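PDB 1BT4: phosphoserine aminotransferase from Bacillus circulans, which catalyses the reversible, pyridoxal-phosphate-dependent transamination between 3-phosphohydroxypyruvate and phosphoserine, a step of serine biosynthesis, and the analogous reaction of phosphohydroxythreonine. Local coordinates for residues 168-173 with 187-192; 175-180 with 196-201; 93-98 with 136-141. All coordinates share one frame; numbering follows the deposited sequence.

Interaction 1: residues 168-173 with 187-192; sequences PLIGDM and FGLVYA. With PLP (pyridoxal-5'-phosphate), chain B.
The carbonyl oxygen of Leu-169 takes two backbone donors at once: the bond from Gly-188 N to Leu-169 O is short, 2.8 Å, and nearly straight, whereas the one from Leu-189 N is weak. From there the parallel pairing runs on regularly, Gly-171 giving its N-H to Leu-189 O and its carbonyl to Tyr-191 N, until Met-173 N closes the series on Tyr-191 O at 2.8 Å. The two strands lie side by side in the central sheet, joined by a connection without helix or strand.

On the side of Phe-187, Leu-169 lays its CD2 methyl over one ring face, 3.8 Å from the centroid and 12° off the normal. Its CG, anti to the backbone N (chi1 174°), brings the branch over the ring. The ring's edge meets the backbone at Gly-171 N. Met-173 stretches back along this side, its CE reaching Phe-187 CZ at 3.7 Å and its SD resting against Val-190 CG1.

Ile-170, Asp-172, Leu-189 and Tyr-191 occupy the other side. Tyr-191 CG stands between the backbone N and the carbonyl carbon (chi1 66°), which swings the ring across to the neighbouring strand. Asp-172 CA then sits over one face, 3.9 Å from the centroid, and Ile-170 CG2 comes to the edge. The phenol OH is hydrogen-bonded to His-146, while helix 75-87 also packs against this tyrosine.

Asp-172 OD2 lies 2.7 Å from N1 of the pyridoxal phosphate, and Asp-172 OD1 is held by Ser-174. The packed strands thus present a carboxylate at the strand end to the pyridine nitrogen, an arrangement that, as in other fold-type I enzymes, probably favours the protonated, electron-withdrawing cofactor ring.

Interaction 2: residues 175-180 with 196-201; sequences SDILSR and KNLGPS. With PLP (pyridoxal-5'-phosphate), chain B.
The carbonyl oxygen of Ile-177 sits at the nitrogen end of the Asn-197 amide, tilted 20° from its plane. Asn-197 ND2 donates to Ile-177 O over 2.9 Å, but the N-H bends to 147° and approaches from above the carbonyl plane, not on a lone pair. Ser-179 CB is the next neighbour of that nitrogen, at 3.7 Å. A first torsion of -153° swings CG away from the backbone N, and the side chain reaches the type II turn from Asp-176 to Ser-179; its OD1 is bonded to the backbone N of Asn-339.

The turn is secured from within. Ser-179 OG donates to Asp-176 O at 2.6 Å, and Asp-176 OD2 forms a salt bridge with Arg-180 NH2, the same carboxylate being shared with Gln-157 and Ser-149. Beside these polar groups, Leu-198 runs roughly perpendicular to both Ile-177 and Leu-178: its CG lies against Ile-177 CG2, and Leu-198 CD2 touches Leu-178 CD2 at 3.5 Å. Helix 241-256 covers Leu-178 as well.

At the start of 196-201, Lys-196 CB packs on Ser-175 CA. The lysine chain bends at chi2 and chi4 to carry NZ to C4A of the cofactor, to which it is covalently joined at 1.5 Å. One bent amide bond and the leucine contacts thus join the turn to the residues just after this lysine, consistent with steadying the chain that carries the cofactor.

Interaction 3: residues 93-98 with 136-141; sequences TANYVM and IQLQDN
Thr-93 makes its closest side-chain contacts through its CG2 methyl, which meets two side-chain amides: Asn-141 OD1 lies 3.3 Å from Thr-93 CG2, and Gln-139 OE1 3.5 Å from it. Because the hydroxyl OG1 is the branch trans to N (chi1 177°), it is the methyl that lies nearest the two oxygens. Gln-139, extended beyond CG, runs across the threonine, while Asn-141 comes in obliquely.

The backbone adds a bond: Thr-93 N donates to Asn-141 O at 3.1 Å, from above the carbonyl plane. Asn-95 points into the contact but folds its amide back along its own strand: ND2 bonds Thr-93 O at 3.2 Å, steeply above that carbonyl, and OD1 is hydrogen-bonded to His-117 of strand 116-121. Farther along, Val-97 CG2 and Ile-136 CD1 make a loose apolar touch at 4.4 Å.

The loop runs almost opposite to the strand, 169° apart, before Asn-141 leads into strand 142-148, which pairs with 93-98. The backbone hydrogen bond is the only one between the two segments. The methyl contacts fill space but leave Asn-141 OD1 buried without a polar partner in the model, so the attachment is probably modest.

From the N terminus, interaction 3 comes first: after helix 101-113 and strand 116-121 the chain returns, and the loop before strand 142-148 is tied to strand 93-98. Only after this loop is complete does 168-173 open interaction 1, which 187-192 closes by joining adjacent parallel strands of the central sheet. Interaction 2 starts at 175-180, inside that loop, and ends at 196-201, beyond it, so the two cross; it joins the loop after strand 169-172 to the end of helix 194-197. They also touch, Ile-177 CG2 meeting Ala-192 CB at 3.6 Å, and both reach the cofactor. Interaction 3 shares the sheet with interaction 1 without touching it.

Interaction 1: residues 168-173 with 187-192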
loop_
_atom_site.group_PDB
_atom_site.type_symbol
_atom_site.label_atom_id
_atom_site.label_comp_id
_atom_site.label_asym_id
_atom_site.label_seq_id
_atom_site.Cartn_x
_atom_site.Cartn_y
_atom_site.Cartn_z
ATOM N N PRO A 168 -24.536 -14.316 -0.048
ATOM C CA PRO A 168 -23.073 -14.373 -0.058
ATOM C C PRO A 168 -22.457 -14.368 1.335
ATOM O O PRO A 168 -22.834 -13.565 2.186
ATOM C CB PRO A 168 -22.689 -13.101 -0.809
ATOM C CG PRO A 168 -23.883 -12.818 -1.675
ATOM C CD PRO A 168 -25.015 -13.112 -0.748
ATOM N N LEU A 169 -21.541 -15.298 1.572
ATOM C CA LEU A 169 -20.830 -15.367 2.840
ATOM C C LEU A 169 -19.534 -14.593 2.596
ATOM O O LEU A 169 -18.854 -14.804 1.584
ATOM C CB LEU A 169 -20.525 -16.823 3.221
ATOM C CG LEU A 169 -19.660 -17.115 4.457
ATOM C CD1 LEU A 169 -20.291 -16.560 5.740
ATOM C CD2 LEU A 169 -19.474 -18.612 4.584
ATOM N N ILE A 170 -19.244 -13.643 3.484
ATOM C CA ILE A 170 -18.037 -12.822 3.396
ATOM C C ILE A 170 -17.223 -13.029 4.680
ATOM O O ILE A 170 -17.772 -12.980 5.781
ATOM C CB ILE A 170 -18.397 -11.327 3.208
ATOM C CG1 ILE A 170 -19.199 -11.146 1.913
ATOM C CG2 ILE A 170 -17.136 -10.480 3.173
ATOM C CD1 ILE A 170 -19.612 -9.723 1.615
ATOM N N GLY A 171 -15.920 -13.254 4.542
ATOM C CA GLY A 171 -15.116 -13.499 5.723
ATOM C C GLY A 171 -13.772 -12.807 5.809
ATOM O O GLY A 171 -12.982 -12.807 4.862
ATOM N N ASP A 172 -13.530 -12.189 6.960
ATOM C CA ASP A 172 -12.274 -11.506 7.228
ATOM C C ASP A 172 -11.305 -12.596 7.699
ATOM O O ASP A 172 -11.457 -13.147 8.799
ATOM C CB ASP A 172 -12.476 -10.460 8.329
ATOM C CG ASP A 172 -11.222 -9.671 8.633
ATOM O OD1 ASP A 172 -10.116 -10.033 8.159
ATOM O OD2 ASP A 172 -11.352 -8.662 9.356
ATOM N N MET A 173 -10.340 -12.928 6.844
ATOM C CA MET A 173 -9.360 -13.962 7.167
ATOM C C MET A 173 -7.958 -13.404 7.310
ATOM O O MET A 173 -6.978 -14.126 7.108
ATOM C CB MET A 173 -9.368 -15.068 6.106
ATOM C CG MET A 173 -10.626 -15.915 6.098
ATOM S SD MET A 173 -10.544 -17.228 4.868
ATOM C CE MET A 173 -12.011 -18.211 5.286
ATOM N N PHE A 187 -17.802 -19.358 0.157
ATOM C CA PHE A 187 -17.724 -17.905 0.224
ATOM C C PHE A 187 -17.962 -17.161 -1.070
ATOM O O PHE A 187 -17.724 -17.669 -2.163
ATOM C CB PHE A 187 -16.360 -17.470 0.760
ATOM C CG PHE A 187 -16.124 -17.836 2.192
ATOM C CD1 PHE A 187 -15.773 -19.132 2.539
ATOM C CD2 PHE A 187 -16.240 -16.876 3.198
ATOM C CE1 PHE A 187 -15.538 -19.479 3.866
ATOM C CE2 PHE A 187 -16.008 -17.210 4.534
ATOM C CZ PHE A 187 -15.656 -18.513 4.869
ATOM N N GLY A 188 -18.411 -15.922 -0.920
ATOM C CA GLY A 188 -18.634 -15.061 -2.060
ATOM C C GLY A 188 -17.411 -14.170 -2.137
ATOM O O GLY A 188 -16.877 -13.907 -3.220
ATOM N N LEU A 189 -16.954 -13.727 -0.967
ATOM C CA LEU A 189 -15.792 -12.863 -0.869
ATOM C C LEU A 189 -15.014 -13.133 0.413
ATOM O O LEU A 189 -15.570 -13.137 1.517
ATOM C CB LEU A 189 -16.214 -11.392 -0.935
ATOM C CG LEU A 189 -15.131 -10.333 -1.175
ATOM C CD1 LEU A 189 -15.762 -9.089 -1.731
ATOM C CD2 LEU A 189 -14.358 -10.019 0.083
ATOM N N VAL A 190 -13.717 -13.366 0.239
ATOM C CA VAL A 190 -12.779 -13.620 1.328
ATOM C C VAL A 190 -11.690 -12.542 1.247
ATOM O O VAL A 190 -11.247 -12.200 0.163
ATOM C CB VAL A 190 -12.158 -15.035 1.174
ATOM C CG1 VAL A 190 -10.793 -15.112 1.847
ATOM C CG2 VAL A 190 -13.088 -16.075 1.764
ATOM N N TYR A 191 -11.282 -11.975 2.377
ATOM C CA TYR A 191 -10.241 -10.947 2.337
ATOM C C TYR A 191 -9.233 -11.058 3.467
ATOM O O TYR A 191 -9.523 -11.649 4.503
ATOM C CB TYR A 191 -10.840 -9.534 2.264
ATOM C CG TYR A 191 -11.620 -9.088 3.481
ATOM C CD1 TYR A 191 -12.898 -9.580 3.736
ATOM C CD2 TYR A 191 -11.107 -8.115 4.340
ATOM C CE1 TYR A 191 -13.649 -9.111 4.807
ATOM C CE2 TYR A 191 -11.851 -7.639 5.413
ATOM C CZ TYR A 191 -13.117 -8.139 5.636
ATOM O OH TYR A 191 -13.859 -7.648 6.677
ATOM N N ALA A 192 -8.043 -10.495 3.247
ATOM C CA ALA A 192 -6.972 -10.552 4.238
ATOM C C ALA A 192 -5.829 -9.564 4.033
ATOM O O ALA A 192 -5.278 -9.461 2.932
ATOM C CB ALA A 192 -6.395 -11.963 4.281
HETATM N N1 PLP B . -9.252 -7.721 10.674
HETATM C C2 PLP B . -8.565 -8.761 11.209
HETATM C C2A PLP B . -9.301 -10.015 11.564
HETATM C C3 PLP B . -7.186 -8.602 11.392
HETATM O O3 PLP B . -6.467 -9.593 11.939
HETATM C C4 PLP B . -6.555 -7.399 11.023
HETATM C C4A PLP B . -5.049 -7.319 11.119
HETATM C C5 PLP B . -7.340 -6.334 10.482
HETATM C C6 PLP B . -8.685 -6.542 10.320
HETATM C C5A PLP B . -6.789 -4.941 10.137
HETATM O O4P PLP B . -5.791 -5.033 9.120
HETATM P P PLP B . -5.108 -3.647 8.658
HETATM O O1P PLP B . -4.274 -3.963 7.443
HETATM O O2P PLP B . -4.432 -3.077 9.869
HETATM O O3P PLP B . -6.282 -2.700 8.244
#

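Interaction 2: residues 175-180 with 196-201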
loop_
_atom_site.group_PDB
_atom_site.type_symbol
_atom_site.label_atom_id
_atom_site.label_comp_id
_atom_site.label_asym_id
_atom_site.label_seq_id
_atom_site.Cartn_x
_atom_site.Cartn_y
_atom_site.Cartn_z
ATOM N N SER A 175 -5.975 -12.823 9.798
ATOM C CA SER A 175 -5.059 -13.587 10.634
ATOM C C SER A 175 -4.978 -15.111 10.487
ATOM O O SER A 175 -4.178 -15.743 11.171
ATOM C CB SER A 175 -5.204 -13.180 12.109
ATOM O OG SER A 175 -6.489 -13.487 12.609
ATOM N N ASP A 176 -5.785 -15.719 9.623
ATOM C CA ASP A 176 -5.664 -17.166 9.453
ATOM C C ASP A 176 -5.717 -17.680 8.022
ATOM O O ASP A 176 -5.676 -18.887 7.793
ATOM C CB ASP A 176 -6.621 -17.945 10.373
ATOM C CG ASP A 176 -8.060 -17.974 9.878
ATOM O OD1 ASP A 176 -8.409 -17.261 8.913
ATOM O OD2 ASP A 176 -8.857 -18.730 10.477
ATOM N N ILE A 177 -5.764 -16.773 7.052
ATOM C CA ILE A 177 -5.816 -17.187 5.652
ATOM C C ILE A 177 -4.577 -18.007 5.246
ATOM O O ILE A 177 -3.447 -17.662 5.595
ATOM C CB ILE A 177 -6.019 -15.974 4.709
ATOM C CG1 ILE A 177 -6.485 -16.459 3.335
ATOM C CG2 ILE A 177 -4.758 -15.124 4.620
ATOM C CD1 ILE A 177 -6.891 -15.353 2.410
ATOM N N LEU A 178 -4.810 -19.124 4.560
ATOM C CA LEU A 178 -3.739 -20.014 4.106
ATOM C C LEU A 178 -2.963 -20.678 5.243
ATOM O O LEU A 178 -1.763 -20.948 5.116
ATOM C CB LEU A 178 -2.770 -19.272 3.174
ATOM C CG LEU A 178 -3.023 -19.349 1.668
ATOM C CD1 LEU A 178 -4.503 -19.191 1.316
ATOM C CD2 LEU A 178 -2.177 -18.286 0.993
ATOM N N SER A 179 -3.650 -20.935 6.350
ATOM C CA SER A 179 -3.040 -21.589 7.501
ATOM C C SER A 179 -3.656 -22.962 7.629
ATOM O O SER A 179 -3.146 -23.812 8.355
ATOM C CB SER A 179 -3.318 -20.805 8.779
ATOM O OG SER A 179 -4.676 -20.914 9.167
ATOM N N ARG A 180 -4.752 -23.156 6.895
ATOM C CA ARG A 180 -5.537 -24.391 6.881
ATOM C C ARG A 180 -6.426 -24.405 5.629
ATOM O O ARG A 180 -6.946 -23.366 5.211
ATOM C CB ARG A 180 -6.463 -24.423 8.102
ATOM C CG ARG A 180 -7.387 -23.198 8.149
ATOM C CD ARG A 180 -8.499 -23.306 9.165
ATOM N NE ARG A 180 -9.224 -22.038 9.290
ATOM C CZ ARG A 180 -10.195 -21.812 10.173
ATOM N NH1 ARG A 180 -10.573 -22.775 11.008
ATOM N NH2 ARG A 180 -10.751 -20.608 10.266
ATOM N N LYS A 196 -0.273 -10.151 8.175
ATOM C CA LYS A 196 -0.485 -11.063 9.276
ATOM C C LYS A 196 0.065 -12.473 9.025
ATOM O O LYS A 196 0.870 -12.977 9.808
ATOM C CB LYS A 196 -1.977 -11.118 9.594
ATOM C CG LYS A 196 -2.433 -10.300 10.795
ATOM C CD LYS A 196 -2.270 -8.754 10.751
ATOM C CE LYS A 196 -2.887 -8.345 12.069
ATOM N NZ LYS A 196 -4.371 -8.281 11.984
ATOM N N ASN A 197 -0.302 -13.069 7.893
ATOM C CA ASN A 197 0.109 -14.441 7.593
ATOM C C ASN A 197 0.700 -14.673 6.195
ATOM O O ASN A 197 1.118 -15.788 5.874
ATOM C CB ASN A 197 -1.111 -15.352 7.798
ATOM C CG ASN A 197 -0.739 -16.778 8.151
ATOM O OD1 ASN A 197 0.286 -17.031 8.775
ATOM N ND2 ASN A 197 -1.592 -17.720 7.770
ATOM N N LEU A 198 0.715 -13.638 5.357
ATOM C CA LEU A 198 1.247 -13.772 3.997
ATOM C C LEU A 198 2.506 -12.956 3.761
ATOM O O LEU A 198 3.009 -12.889 2.637
ATOM C CB LEU A 198 0.194 -13.390 2.957
ATOM C CG LEU A 198 -1.094 -14.194 2.995
ATOM C CD1 LEU A 198 -1.965 -13.782 1.829
ATOM C CD2 LEU A 198 -0.771 -15.675 2.931
ATOM N N GLY A 199 2.979 -12.291 4.811
ATOM C CA GLY A 199 4.193 -11.520 4.681
ATOM C C GLY A 199 4.171 -10.029 4.928
ATOM O O GLY A 199 3.960 -9.582 6.055
ATOM N N PRO A 200 4.409 -9.235 3.872
ATOM C CA PRO A 200 4.468 -7.771 3.815
ATOM C C PRO A 200 3.161 -7.019 4.000
ATOM O O PRO A 200 2.104 -7.457 3.550
ATOM C CB PRO A 200 5.023 -7.526 2.422
ATOM C CG PRO A 200 4.324 -8.584 1.635
ATOM C CD PRO A 200 4.516 -9.798 2.513
ATOM N N SER A 201 3.250 -5.880 4.678
ATOM C CA SER A 201 2.093 -5.028 4.892
ATOM C C SER A 201 2.109 -3.992 3.778
ATOM O O SER A 201 3.167 -3.470 3.419
ATOM C CB SER A 201 2.150 -4.335 6.261
ATOM O OG SER A 201 3.286 -3.499 6.376
HETATM N N1 PLP B . -9.252 -7.721 10.674
HETATM C C2 PLP B . -8.565 -8.761 11.209
HETATM C C2A PLP B . -9.301 -10.015 11.564
HETATM C C3 PLP B . -7.186 -8.602 11.392
HETATM O O3 PLP B . -6.467 -9.593 11.939
HETATM C C4 PLP B . -6.555 -7.399 11.023
HETATM C C4A PLP B . -5.049 -7.319 11.119
HETATM C C5 PLP B . -7.340 -6.334 10.482
HETATM C C6 PLP B . -8.685 -6.542 10.320
HETATM C C5A PLP B . -6.789 -4.941 10.137
HETATM O O4P PLP B . -5.791 -5.033 9.120
HETATM P P PLP B . -5.108 -3.647 8.658
HETATM O O1P PLP B . -4.274 -3.963 7.443
HETATM O O2P PLP B . -4.432 -3.077 9.869
HETATM O O3P PLP B . -6.282 -2.700 8.244
#

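Interaction 3: residues 93-98 with 136-141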
loop_
_atom_site.group_PDB
_atom_site.type_symbol
_atom_site.label_atom_id
_atom_site.label_comp_id
_atom_site.label_asym_id
_atom_site.label_seq_id
_atom_site.Cartn_x
_atom_site.Cartn_y
_atom_site.Cartn_z
ATOM N N THR A 93 -30.086 -5.516 4.165
ATOM C CA THR A 93 -29.427 -5.372 5.458
ATOM C C THR A 93 -28.089 -6.129 5.502
ATOM O O THR A 93 -27.992 -7.263 5.037
ATOM C CB THR A 93 -30.377 -5.889 6.593
ATOM O OG1 THR A 93 -29.725 -5.818 7.866
ATOM C CG2 THR A 93 -30.796 -7.330 6.332
ATOM N N ALA A 94 -27.055 -5.492 6.043
ATOM C CA ALA A 94 -25.745 -6.131 6.151
ATOM C C ALA A 94 -25.725 -6.965 7.436
ATOM O O ALA A 94 -25.792 -6.416 8.537
ATOM C CB ALA A 94 -24.643 -5.081 6.165
ATOM N N ASN A 95 -25.709 -8.292 7.294
ATOM C CA ASN A 95 -25.700 -9.182 8.448
ATOM C C ASN A 95 -24.288 -9.512 8.905
ATOM O O ASN A 95 -23.442 -9.941 8.118
ATOM C CB ASN A 95 -26.491 -10.459 8.170
ATOM C CG ASN A 95 -28.004 -10.251 8.242
ATOM O OD1 ASN A 95 -28.698 -10.938 8.998
ATOM N ND2 ASN A 95 -28.520 -9.318 7.444
ATOM N N TYR A 96 -24.055 -9.325 10.196
ATOM C CA TYR A 96 -22.756 -9.564 10.805
ATOM C C TYR A 96 -22.800 -10.571 11.948
ATOM O O TYR A 96 -23.808 -10.693 12.645
ATOM C CB TYR A 96 -22.172 -8.233 11.310
ATOM C CG TYR A 96 -21.642 -7.367 10.166
ATOM C CD1 TYR A 96 -22.523 -6.569 9.425
ATOM C CD2 TYR A 96 -20.278 -7.374 9.858
ATOM C CE1 TYR A 96 -22.041 -5.803 8.356
ATOM C CE2 TYR A 96 -19.799 -6.615 8.784
ATOM C CZ TYR A 96 -20.681 -5.835 8.030
ATOM O OH TYR A 96 -20.219 -5.115 6.973
ATOM N N VAL A 97 -21.724 -11.344 12.079
ATOM C CA VAL A 97 -21.582 -12.314 13.171
ATOM C C VAL A 97 -20.591 -11.621 14.118
ATOM O O VAL A 97 -19.480 -11.270 13.706
ATOM C CB VAL A 97 -20.991 -13.666 12.684
ATOM C CG1 VAL A 97 -20.893 -14.650 13.842
ATOM C CG2 VAL A 97 -21.845 -14.252 11.578
ATOM N N MET A 98 -21.031 -11.332 15.341
ATOM C CA MET A 98 -20.189 -10.645 16.325
ATOM C C MET A 98 -19.456 -11.635 17.218
ATOM O O MET A 98 -20.064 -12.333 18.035
ATOM C CB MET A 98 -21.026 -9.665 17.153
ATOM C CG MET A 98 -21.795 -8.650 16.303
ATOM S SD MET A 98 -20.765 -7.417 15.435
ATOM C CE MET A 98 -20.446 -8.180 13.949
ATOM N N ILE A 136 -26.885 -18.794 14.299
ATOM C CA ILE A 136 -26.814 -17.740 13.292
ATOM C C ILE A 136 -28.153 -17.537 12.586
ATOM O O ILE A 136 -28.629 -18.398 11.846
ATOM C CB ILE A 136 -25.666 -18.005 12.282
ATOM C CG1 ILE A 136 -24.334 -18.106 13.042
ATOM C CG2 ILE A 136 -25.584 -16.879 11.262
ATOM C CD1 ILE A 136 -23.127 -18.422 12.188
ATOM N N GLN A 137 -28.763 -16.390 12.869
ATOM C CA GLN A 137 -30.058 -16.001 12.320
ATOM C C GLN A 137 -29.907 -15.034 11.147
ATOM O O GLN A 137 -29.549 -13.869 11.333
ATOM C CB GLN A 137 -30.892 -15.345 13.426
ATOM C CG GLN A 137 -32.175 -14.684 12.959
ATOM C CD GLN A 137 -32.745 -13.757 14.009
ATOM O OE1 GLN A 137 -33.527 -14.178 14.868
ATOM N NE2 GLN A 137 -32.339 -12.487 13.961
ATOM N N LEU A 138 -30.218 -15.511 9.946
ATOM C CA LEU A 138 -30.108 -14.684 8.747
ATOM C C LEU A 138 -31.461 -14.101 8.341
ATOM O O LEU A 138 -32.506 -14.730 8.538
ATOM C CB LEU A 138 -29.538 -15.514 7.592
ATOM C CG LEU A 138 -28.430 -14.864 6.763
ATOM C CD1 LEU A 138 -27.195 -14.785 7.612
ATOM C CD2 LEU A 138 -28.147 -15.672 5.506
ATOM N N GLN A 139 -31.436 -12.895 7.777
ATOM C CA GLN A 139 -32.664 -12.242 7.328
ATOM C C GLN A 139 -32.986 -12.540 5.865
ATOM O O GLN A 139 -32.107 -12.911 5.078
ATOM C CB GLN A 139 -32.603 -10.731 7.565
ATOM C CG GLN A 139 -32.544 -10.355 9.030
ATOM C CD GLN A 139 -33.080 -8.962 9.294
ATOM O OE1 GLN A 139 -32.316 -8.005 9.444
ATOM N NE2 GLN A 139 -34.403 -8.841 9.357
ATOM N N ASP A 140 -34.258 -12.375 5.514
ATOM C CA ASP A 140 -34.738 -12.624 4.162
ATOM C C ASP A 140 -34.199 -11.594 3.163
ATOM O O ASP A 140 -34.009 -11.899 1.983
ATOM C CB ASP A 140 -36.270 -12.626 4.163
ATOM C CG ASP A 140 -36.869 -13.071 2.833
ATOM O OD1 ASP A 140 -36.516 -14.171 2.349
ATOM O OD2 ASP A 140 -37.718 -12.326 2.289
ATOM N N ASN A 141 -33.955 -10.377 3.643
ATOM C CA ASN A 141 -33.441 -9.296 2.801
ATOM C C ASN A 141 -31.944 -9.013 3.025
ATOM O O ASN A 141 -31.466 -7.912 2.746
ATOM C CB ASN A 141 -34.260 -8.029 3.051
ATOM C CG ASN A 141 -34.412 -7.719 4.532
ATOM O OD1 ASN A 141 -33.747 -8.319 5.383
ATOM N ND2 ASN A 141 -35.298 -6.784 4.848
#